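Local coordinates for cytosine deaminase (Klebsiella pneumoniae, PDB 4R7W), which probably catalyses the hydrolytic deamination of cytosine to uracil and ammonia with an active-site iron(II) ion, as in related amidohydrolases, at residues R115-V120 against Q145-P150; R166-G171 against Y202-D207; V303-D308 against L345-D350. One frame throughout, in Å; residues are numbered along the deposited sequence.

Contact 1: residues R115-V120 against Q145-P150. With O7U ((2R)-2-amino-2,5-dihydro-1,5,2-diazaphosphinin-6(1H)-one 2-oxide), chain M.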
loop_
_atom_site.group_PDB
_atom_site.type_symbol
_atom_site.label_atom_id
_atom_site.label_comp_id
_atom_site.label_asym_id
_atom_site.label_seq_id
_atom_site.Cartn_x
_atom_site.Cartn_y
_atom_site.Cartn_z
ATOM N N ARG B 115 -17.023 -12.055 -5.891
ATOM C CA ARG B 115 -18.276 -12.069 -5.140
ATOM C C ARG B 115 -18.670 -10.630 -4.864
ATOM O O ARG B 115 -17.967 -9.926 -4.140
ATOM C CB ARG B 115 -18.126 -12.828 -3.822
ATOM C CG ARG B 115 -19.283 -12.598 -2.861
ATOM C CD ARG B 115 -19.113 -13.360 -1.563
ATOM N NE ARG B 115 -19.299 -14.796 -1.732
ATOM C CZ ARG B 115 -19.131 -15.700 -0.768
ATOM N NH1 ARG B 115 -18.741 -15.326 0.441
ATOM N NH2 ARG B 115 -19.333 -16.989 -1.016
ATOM N N THR B 116 -19.770 -10.183 -5.474
ATOM C CA THR B 116 -20.227 -8.818 -5.283
ATOM C C THR B 116 -21.418 -8.750 -4.345
ATOM O O THR B 116 -22.287 -9.613 -4.357
ATOM C CB THR B 116 -20.598 -8.098 -6.603
ATOM O OG1 THR B 116 -20.864 -6.717 -6.326
ATOM C CG2 THR B 116 -21.855 -8.707 -7.230
ATOM N N HIS B 117 -21.420 -7.718 -3.509
ATOM C CA HIS B 117 -22.591 -7.360 -2.720
ATOM C C HIS B 117 -23.411 -6.383 -3.545
ATOM O O HIS B 117 -22.872 -5.635 -4.371
ATOM C CB HIS B 117 -22.168 -6.748 -1.383
ATOM C CG HIS B 117 -21.493 -7.728 -0.475
ATOM N ND1 HIS B 117 -22.141 -8.342 0.574
ATOM C CD2 HIS B 117 -20.235 -8.232 -0.487
ATOM C CE1 HIS B 117 -21.312 -9.179 1.172
ATOM N NE2 HIS B 117 -20.146 -9.125 0.553
ATOM N N VAL B 118 -24.724 -6.442 -3.369
ATOM C CA VAL B 118 -25.632 -5.561 -4.068
ATOM C C VAL B 118 -26.636 -5.109 -3.035
ATOM O O VAL B 118 -27.245 -5.934 -2.353
ATOM C CB VAL B 118 -26.382 -6.302 -5.189
ATOM C CG1 VAL B 118 -27.171 -5.325 -6.040
ATOM C CG2 VAL B 118 -25.409 -7.072 -6.045
ATOM N N ASP B 119 -26.786 -3.801 -2.896
ATOM C CA ASP B 119 -27.782 -3.257 -1.980
ATOM C C ASP B 119 -29.199 -3.626 -2.400
ATOM O O ASP B 119 -29.690 -3.199 -3.449
ATOM C CB ASP B 119 -27.632 -1.747 -1.905
ATOM C CG ASP B 119 -28.517 -1.114 -0.841
ATOM O OD1 ASP B 119 -28.503 0.124 -0.770
ATOM O OD2 ASP B 119 -29.201 -1.835 -0.076
ATOM N N VAL B 120 -29.865 -4.425 -1.576
ATOM C CA VAL B 120 -31.251 -4.789 -1.851
ATOM C C VAL B 120 -32.247 -3.961 -1.025
ATOM O O VAL B 120 -33.447 -4.196 -1.114
ATOM C CB VAL B 120 -31.518 -6.296 -1.634
ATOM C CG1 VAL B 120 -30.609 -7.133 -2.563
ATOM C CG2 VAL B 120 -31.296 -6.674 -0.175
ATOM N N GLN B 145 -20.434 -14.324 -8.178
ATOM C CA GLN B 145 -21.455 -14.598 -7.162
ATOM C C GLN B 145 -22.097 -13.276 -6.735
ATOM O O GLN B 145 -21.420 -12.240 -6.698
ATOM C CB GLN B 145 -20.838 -15.284 -5.939
ATOM C CG GLN B 145 -20.194 -16.634 -6.229
ATOM C CD GLN B 145 -19.612 -17.303 -4.986
ATOM O OE1 GLN B 145 -19.677 -16.770 -3.871
ATOM N NE2 GLN B 145 -19.039 -18.483 -5.177
ATOM N N ILE B 146 -23.391 -13.304 -6.416
ATOM C CA ILE B 146 -24.112 -12.085 -6.006
ATOM C C ILE B 146 -24.665 -12.195 -4.584
ATOM O O ILE B 146 -25.400 -13.144 -4.277
ATOM C CB ILE B 146 -25.273 -11.780 -6.965
ATOM C CG1 ILE B 146 -24.750 -11.607 -8.407
ATOM C CG2 ILE B 146 -26.077 -10.582 -6.475
ATOM C CD1 ILE B 146 -25.860 -11.350 -9.434
ATOM N N VAL B 147 -24.301 -11.241 -3.719
ATOM C CA VAL B 147 -24.829 -11.202 -2.353
ATOM C C VAL B 147 -25.995 -10.222 -2.188
ATOM O O VAL B 147 -25.901 -9.048 -2.558
ATOM C CB VAL B 147 -23.737 -10.848 -1.310
ATOM C CG1 VAL B 147 -24.301 -10.953 0.113
ATOM C CG2 VAL B 147 -22.522 -11.744 -1.467
ATOM N N ALA B 148 -27.096 -10.718 -1.634
ATOM C CA ALA B 148 -28.224 -9.871 -1.242
ATOM C C ALA B 148 -27.862 -9.087 0.029
ATOM O O ALA B 148 -27.989 -9.596 1.147
ATOM C CB ALA B 148 -29.452 -10.722 -1.004
ATOM N N PHE B 149 -27.422 -7.851 -0.161
ATOM C CA PHE B 149 -26.868 -7.044 0.919
ATOM C C PHE B 149 -27.871 -5.975 1.326
ATOM O O PHE B 149 -28.187 -5.097 0.523
ATOM C CB PHE B 149 -25.590 -6.361 0.441
ATOM C CG PHE B 149 -24.987 -5.406 1.443
ATOM C CD1 PHE B 149 -24.809 -5.783 2.770
ATOM C CD2 PHE B 149 -24.564 -4.146 1.043
ATOM C CE1 PHE B 149 -24.240 -4.900 3.693
ATOM C CE2 PHE B 149 -23.989 -3.264 1.950
ATOM C CZ PHE B 149 -23.828 -3.646 3.276
ATOM N N PRO B 150 -28.387 -6.053 2.561
ATOM C CA PRO B 150 -29.366 -5.043 2.997
ATOM C C PRO B 150 -28.673 -3.838 3.638
ATOM O O PRO B 150 -28.578 -3.763 4.848
ATOM C CB PRO B 150 -30.207 -5.806 4.023
ATOM C CG PRO B 150 -29.196 -6.719 4.690
ATOM C CD PRO B 150 -28.205 -7.117 3.567
HETATM N N1 O7U M . -21.323 -0.617 2.710
HETATM C C2 O7U M . -20.958 -1.092 3.973
HETATM O O2 O7U M . -21.728 -1.300 4.925
HETATM N N3 O7U M . -19.633 -1.376 4.208
HETATM N N4 O7U M . -17.181 -0.318 3.741
HETATM O O4 O7U M . -17.844 -2.597 3.182
HETATM P P4 O7U M . -18.393 -1.251 3.176
HETATM C C5 O7U M . -19.066 -0.624 1.650
HETATM C C6 O7U M . -20.335 -0.423 1.649
#
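Q145, near the start of strand 143-149, offers a single amide oxygen, OE1, to two nitrogens of R115: NE and NH2 each come within 2.9 Å of it. The grip is side-on and lies in the plane of the guanidinium, whose own plane is turned 33° from that of the amide. A bend at chi3 (-72°) in the otherwise extended arginine presents this edge to the glutamine, and NH1 is left to make a salt bridge with D207. Q145 suits the place because its NE2 can at the same time donate to L356 O. I146 points to the other face of the sheet, where its CG2 lies 3.6 Å from CG2 of V118; both branched residues pack there against helix 126-137. This is the parallel pairing of a beta-alpha-beta unit in the TIM barrel of the amidohydrolases, strand 111-119 and strand 143-149 being joined by that helix. V147 N donates to T116 O at 2.7 Å, and V147 O receives V118 N. The valine turns back into the barrel, setting CB over one face of the H117 imidazole in a CH-pi contact, 3.9 Å from the ring centroid, while CG2 rests on CG of R115. A148, whose side chain is a single methyl, has CB 4.1 Å from V120 CG1. F149 N bonds to V118 O, and its ring receives the edge of H117 in a T-shaped pair, centroids 5.6 Å apart and planes at 82°. The rim of F149 reaches the bound O7U, CZ lying 3.6 Å from O7U O2. P150, just past the strand, touches V120 CG2.

Contact 2: residues R166-G171 against Y202-D207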
loop_
_atom_site.group_PDB
_atom_site.type_symbol
_atom_site.label_atom_id
_atom_site.label_comp_id
_atom_site.label_asym_id
_atom_site.label_seq_id
_atom_site.Cartn_x
_atom_site.Cartn_y
_atom_site.Cartn_z
ATOM N N ARG B 166 -37.315 -11.470 -1.794
ATOM C CA ARG B 166 -37.408 -11.267 -3.237
ATOM C C ARG B 166 -36.054 -11.450 -3.918
ATOM O O ARG B 166 -35.963 -12.073 -4.972
ATOM C CB ARG B 166 -37.943 -9.872 -3.553
ATOM C CG ARG B 166 -39.431 -9.720 -3.338
ATOM C CD ARG B 166 -39.837 -8.255 -3.359
ATOM N NE ARG B 166 -39.425 -7.583 -4.587
ATOM C CZ ARG B 166 -39.475 -6.266 -4.767
ATOM N NH1 ARG B 166 -39.913 -5.473 -3.794
ATOM N NH2 ARG B 166 -39.076 -5.736 -5.915
ATOM N N ALA B 167 -35.008 -10.888 -3.311
ATOM C CA ALA B 167 -33.666 -10.963 -3.866
ATOM C C ALA B 167 -33.201 -12.419 -4.000
ATOM O O ALA B 167 -32.580 -12.812 -4.994
ATOM C CB ALA B 167 -32.707 -10.173 -2.997
ATOM N N ILE B 168 -33.503 -13.217 -2.985
ATOM C CA ILE B 168 -33.121 -14.620 -2.987
ATOM C C ILE B 168 -33.958 -15.383 -4.040
ATOM O O ILE B 168 -33.427 -16.201 -4.794
ATOM C CB ILE B 168 -33.220 -15.226 -1.555
ATOM C CG1 ILE B 168 -31.879 -15.092 -0.813
ATOM C CG2 ILE B 168 -33.594 -16.677 -1.599
ATOM C CD1 ILE B 168 -31.370 -13.687 -0.674
ATOM N N GLU B 169 -35.246 -15.069 -4.132
ATOM C CA GLU B 169 -36.111 -15.694 -5.145
ATOM C C GLU B 169 -35.658 -15.378 -6.577
ATOM O O GLU B 169 -35.873 -16.180 -7.488
ATOM C CB GLU B 169 -37.578 -15.291 -4.947
ATOM C CG GLU B 169 -38.230 -15.861 -3.691
ATOM C CD GLU B 169 -38.993 -17.155 -3.946
ATOM O OE1 GLU B 169 -39.447 -17.774 -2.966
ATOM O OE2 GLU B 169 -39.129 -17.562 -5.117
ATOM N N MET B 170 -35.024 -14.219 -6.764
ATOM C CA MET B 170 -34.557 -13.793 -8.081
ATOM C C MET B 170 -33.224 -14.459 -8.381
ATOM O O MET B 170 -32.758 -14.451 -9.519
ATOM C CB MET B 170 -34.414 -12.269 -8.169
ATOM C CG MET B 170 -35.725 -11.494 -8.013
ATOM S SD MET B 170 -35.494 -9.716 -7.728
ATOM C CE MET B 170 -34.751 -9.228 -9.284
ATOM N N GLY B 171 -32.608 -15.020 -7.349
ATOM C CA GLY B 171 -31.468 -15.888 -7.543
ATOM C C GLY B 171 -30.145 -15.358 -7.024
ATOM O O GLY B 171 -29.102 -15.760 -7.517
ATOM N N TYR B 202 -33.386 -21.651 1.664
ATOM C CA TYR B 202 -33.206 -21.637 0.213
ATOM C C TYR B 202 -31.881 -22.264 -0.254
ATOM O O TYR B 202 -31.550 -22.221 -1.444
ATOM C CB TYR B 202 -33.311 -20.212 -0.331
ATOM C CG TYR B 202 -34.710 -19.636 -0.383
ATOM C CD1 TYR B 202 -35.266 -19.020 0.725
ATOM C CD2 TYR B 202 -35.463 -19.685 -1.558
ATOM C CE1 TYR B 202 -36.519 -18.477 0.679
ATOM C CE2 TYR B 202 -36.726 -19.140 -1.614
ATOM C CZ TYR B 202 -37.253 -18.538 -0.494
ATOM O OH TYR B 202 -38.506 -17.980 -0.524
ATOM N N GLY B 203 -31.129 -22.842 0.680
ATOM C CA GLY B 203 -29.853 -23.473 0.368
ATOM C C GLY B 203 -28.825 -22.540 -0.254
ATOM O O GLY B 203 -28.200 -22.866 -1.273
ATOM N N ARG B 204 -28.633 -21.379 0.361
ATOM C CA ARG B 204 -27.725 -20.369 -0.178
ATOM C C ARG B 204 -26.474 -20.225 0.688
ATOM O O ARG B 204 -26.436 -20.714 1.808
ATOM C CB ARG B 204 -28.450 -19.022 -0.292
ATOM C CG ARG B 204 -29.704 -19.069 -1.176
ATOM C CD ARG B 204 -29.354 -19.463 -2.620
ATOM N NE ARG B 204 -30.546 -19.909 -3.350
ATOM C CZ ARG B 204 -31.383 -19.103 -4.001
ATOM N NH1 ARG B 204 -32.438 -19.607 -4.624
ATOM N NH2 ARG B 204 -31.166 -17.794 -4.035
ATOM N N LEU B 205 -25.452 -19.557 0.168
ATOM C CA LEU B 205 -24.273 -19.237 0.970
ATOM C C LEU B 205 -24.589 -17.993 1.803
ATOM O O LEU B 205 -25.571 -17.326 1.536
ATOM C CB LEU B 205 -23.055 -18.984 0.069
ATOM C CG LEU B 205 -22.679 -20.108 -0.914
ATOM C CD1 LEU B 205 -21.495 -19.726 -1.794
ATOM C CD2 LEU B 205 -22.399 -21.400 -0.183
ATOM N N VAL B 206 -23.763 -17.689 2.804
ATOM C CA VAL B 206 -23.955 -16.506 3.636
ATOM C C VAL B 206 -22.660 -15.698 3.658
ATOM O O VAL B 206 -21.564 -16.266 3.777
ATOM C CB VAL B 206 -24.310 -16.893 5.090
ATOM C CG1 VAL B 206 -24.303 -15.675 6.008
ATOM C CG2 VAL B 206 -25.647 -17.586 5.149
ATOM N N ASP B 207 -22.784 -14.379 3.531
ATOM C CA ASP B 207 -21.641 -13.482 3.697
ATOM C C ASP B 207 -22.123 -12.152 4.304
ATOM O O ASP B 207 -22.690 -11.313 3.617
ATOM C CB ASP B 207 -20.920 -13.236 2.374
ATOM C CG ASP B 207 -19.568 -12.586 2.564
ATOM O OD1 ASP B 207 -18.601 -12.965 1.842
ATOM O OD2 ASP B 207 -19.454 -11.719 3.455
#
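The side chain of I168 stands over one face of the Y202 ring, its CG2 methyl 3.6 Å from the ring centroid and 20° off the normal. This CH-pi contact sits toward the CG side of the ring, with I168 CG2 only 3.4 Å from Y202 CG; isoleucine suits the place because CG2 branches at CB, so that the methyl can lie on the ring. E169 comes to the same ring from another direction, at the hydroxyl edge. Its chain bends at chi2 (-95°), which brings OE1 near the ring plane, and Y202 OH donates to that oxygen at 2.6 Å. The carboxylate stands almost upright to the ring, the planes 82° apart, and is met on its anti side. Tyrosine fits here because one flat group offers an apolar face to the isoleucine and a polar end to the glutamate. R204 also bends at chi2 and sends NH2 to I168 O, 2.9 Å away, while the I168 CG2 methyl lies over one face of the guanidinium. NE makes a weak bond back to Y202 O. I168 O is thus gripped twice, since G171 N reaches it from the opposite face of the carbonyl plane. G171 has positive phi, which glycine adopts readily, and its backbone bonds back into the last turn. On its inner side I168 packs against V175 and L198, between strand and helix. The C-terminal turn of helix 160-170 is therefore closed by a Schellman motif and tied to the end of the neighbouring helix 185-202, at the turn leading into strand 205-210, in the outer helical layer of a TIM barrel.

Contact 3: residues V303-D308 against L345-D350; sequences VCFAQD and LDFVTD. With FE2 (Fe (II) ion), chain L; O7U ((2R)-2-amino-2,5-dihydro-1,5,2-diazaphosphinin-6(1H)-one 2-oxide), chain M.
F305 and F347 form the apolar centre: CD2 of F305 lies 3.7 Å from CB of F347, and the two rings are inclined at 49°, their centroids 5.7 Å apart. V303 adds CG1 at 3.9 Å from F347 CE1, and V348 touches F305 CB with its CG1 branch. Two large flat residues and two branched ones suit this buried seam, where F305 also meets I325 and L326 of helix 322-332. F347 CG is anti to its carbonyl carbon (chi1 -65°), which brings the edge of its ring to V303 O, 3.3 Å from F347 CD1. V303 O has its polar partner in N351 ND2. The backbone link follows: F305 N donates to F347 O at 3.0 Å, nearly straight at 171° and in the carbonyl plane, and C304 CB rests against the same oxygen. Within the turn, T349 OG1 bonds to L345 O, an internal tie that a short hydroxyl side chain can make. Farther along the first segment D308 OD2 binds the iron(II) ion at 2.4 Å, together with H56, H58 and H209 and with O4 of the bound O7U. An aspartate ligand just after the last barrel strand is characteristic of the amidohydrolase metal site.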
loop_
_atom_site.group_PDB
_atom_site.type_symbol
_atom_site.label_atom_id
_atom_site.label_comp_id
_atom_site.label_asym_id
_atom_site.label_seq_id
_atom_site.Cartn_x
_atom_site.Cartn_y
_atom_site.Cartn_z
ATOM N N VAL B 303 -8.928 -17.150 6.477
ATOM C CA VAL B 303 -9.132 -15.714 6.330
ATOM C C VAL B 303 -8.482 -15.253 5.023
ATOM O O VAL B 303 -7.485 -15.851 4.577
ATOM C CB VAL B 303 -8.537 -14.932 7.557
ATOM C CG1 VAL B 303 -7.043 -15.172 7.666
ATOM C CG2 VAL B 303 -8.835 -13.449 7.466
ATOM N N CYS B 304 -9.035 -14.206 4.407
ATOM C CA CYS B 304 -8.489 -13.689 3.146
ATOM C C CYS B 304 -8.721 -12.189 2.957
ATOM O O CYS B 304 -9.442 -11.556 3.740
ATOM C CB CYS B 304 -9.053 -14.470 1.954
ATOM S SG CYS B 304 -10.828 -14.328 1.814
ATOM N N PHE B 305 -8.110 -11.626 1.920
ATOM C CA PHE B 305 -8.133 -10.182 1.701
ATOM C C PHE B 305 -9.025 -9.792 0.516
ATOM O O PHE B 305 -9.251 -10.590 -0.396
ATOM C CB PHE B 305 -6.712 -9.646 1.482
ATOM C CG PHE B 305 -5.843 -9.615 2.731
ATOM C CD1 PHE B 305 -6.322 -9.098 3.929
ATOM C CD2 PHE B 305 -4.529 -10.071 2.682
ATOM C CE1 PHE B 305 -5.508 -9.048 5.072
ATOM C CE2 PHE B 305 -3.705 -10.027 3.813
ATOM C CZ PHE B 305 -4.197 -9.516 5.013
ATOM N N ALA B 306 -9.542 -8.562 0.546
ATOM C CA ALA B 306 -10.430 -8.075 -0.510
ATOM C C ALA B 306 -10.373 -6.562 -0.647
ATOM O O ALA B 306 -10.144 -5.853 0.335
ATOM C CB ALA B 306 -11.869 -8.514 -0.238
ATOM N N GLN B 307 -10.641 -6.077 -1.858
ATOM C CA GLN B 307 -10.641 -4.637 -2.164
ATOM C C GLN B 307 -11.845 -3.873 -1.596
ATOM O O GLN B 307 -11.738 -2.686 -1.258
ATOM C CB GLN B 307 -10.593 -4.427 -3.688
ATOM C CG GLN B 307 -9.337 -4.977 -4.351
ATOM C CD GLN B 307 -9.372 -4.921 -5.872
ATOM O OE1 GLN B 307 -9.097 -3.878 -6.475
ATOM N NE2 GLN B 307 -9.703 -6.050 -6.504
ATOM N N ASP B 308 -12.993 -4.545 -1.554
ATOM C CA ASP B 308 -14.244 -3.968 -1.056
ATOM C C ASP B 308 -14.860 -2.925 -1.993
ATOM O O ASP B 308 -15.982 -3.100 -2.469
ATOM C CB ASP B 308 -14.038 -3.353 0.330
ATOM C CG ASP B 308 -15.278 -3.381 1.166
ATOM O OD1 ASP B 308 -15.124 -3.423 2.392
ATOM O OD2 ASP B 308 -16.391 -3.374 0.603
ATOM N N LEU B 345 0.608 -15.433 -0.871
ATOM C CA LEU B 345 -0.377 -15.507 -1.951
ATOM C C LEU B 345 -1.618 -16.314 -1.549
ATOM O O LEU B 345 -2.612 -16.284 -2.251
ATOM C CB LEU B 345 0.234 -16.075 -3.256
ATOM C CG LEU B 345 1.270 -15.192 -3.960
ATOM C CD1 LEU B 345 1.809 -15.825 -5.272
ATOM C CD2 LEU B 345 0.742 -13.795 -4.228
ATOM N N ASP B 346 -1.552 -17.050 -0.439
ATOM C CA ASP B 346 -2.701 -17.816 0.057
ATOM C C ASP B 346 -3.921 -16.909 0.239
ATOM O O ASP B 346 -5.060 -17.328 0.033
ATOM C CB ASP B 346 -2.422 -18.399 1.439
ATOM C CG ASP B 346 -1.586 -19.665 1.409
ATOM O OD1 ASP B 346 -1.286 -20.205 0.317
ATOM O OD2 ASP B 346 -1.244 -20.115 2.518
ATOM N N PHE B 347 -3.649 -15.678 0.631
ATOM C CA PHE B 347 -4.666 -14.739 1.098
ATOM C C PHE B 347 -5.429 -14.051 -0.026
ATOM O O PHE B 347 -6.434 -13.371 0.216
ATOM C CB PHE B 347 -4.018 -13.703 2.024
ATOM C CG PHE B 347 -3.477 -14.293 3.298
ATOM C CD1 PHE B 347 -4.335 -14.878 4.220
ATOM C CD2 PHE B 347 -2.120 -14.270 3.574
ATOM C CE1 PHE B 347 -3.852 -15.433 5.396
ATOM C CE2 PHE B 347 -1.623 -14.827 4.747
ATOM C CZ PHE B 347 -2.495 -15.404 5.664
ATOM N N VAL B 348 -4.952 -14.209 -1.256
ATOM C CA VAL B 348 -5.699 -13.684 -2.398
ATOM C C VAL B 348 -5.940 -14.743 -3.479
ATOM O O VAL B 348 -6.445 -14.426 -4.562
ATOM C CB VAL B 348 -5.014 -12.461 -3.018
ATOM C CG1 VAL B 348 -4.867 -11.355 -1.986
ATOM C CG2 VAL B 348 -3.638 -12.861 -3.546
ATOM N N THR B 349 -5.559 -15.988 -3.198
ATOM C CA THR B 349 -5.884 -17.099 -4.095
ATOM C C THR B 349 -6.687 -18.183 -3.357
ATOM O O THR B 349 -7.921 -18.071 -3.213
ATOM C CB THR B 349 -4.604 -17.700 -4.791
ATOM O OG1 THR B 349 -3.662 -18.157 -3.813
ATOM C CG2 THR B 349 -3.922 -16.661 -5.675
ATOM N N ASP B 350 -5.980 -19.201 -2.867
ATOM C CA ASP B 350 -6.590 -20.368 -2.213
ATOM C C ASP B 350 -7.619 -20.065 -1.102
ATOM O O ASP B 350 -8.689 -20.677 -1.069
ATOM C CB ASP B 350 -5.517 -21.315 -1.635
ATOM C CG ASP B 350 -4.418 -21.668 -2.629
ATOM O OD1 ASP B 350 -4.607 -21.497 -3.854
ATOM O OD2 ASP B 350 -3.352 -22.147 -2.170
HETATM FE FE FE2 L . -18.309 -4.231 1.816
HETATM N N1 O7U M . -21.323 -0.617 2.710
HETATM C C2 O7U M . -20.958 -1.092 3.973
HETATM O O2 O7U M . -21.728 -1.300 4.925
HETATM N N3 O7U M . -19.633 -1.376 4.208
HETATM N N4 O7U M . -17.181 -0.318 3.741
HETATM O O4 O7U M . -17.844 -2.597 3.182
HETATM P P4 O7U M . -18.393 -1.251 3.176
HETATM C C5 O7U M . -19.066 -0.624 1.650
HETATM C C6 O7U M . -20.335 -0.423 1.649
#

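In the fold
Along the chain the three contacts come in series, contact 1 first and contact 3 last, and all reach the same barrel sheet. Contacts 1 and 2 are neighbours, their centres 10 Å apart: helix 160-170 is the next element after strand 143-149, and A148 of contact 1 packs on I168 of contact 2. Contact 3 lies about 19 Å from contact 1 and 24 Å from contact 2, centre to centre, without touching either. It belongs to strand 303-305, the eighth of the parallel barrel strands. Contacts 1 and 3 nevertheless converge on the active site, F149 and D308 both approaching the bound O7U, whereas the touching residues of contact 2 lie in the outer helical layer.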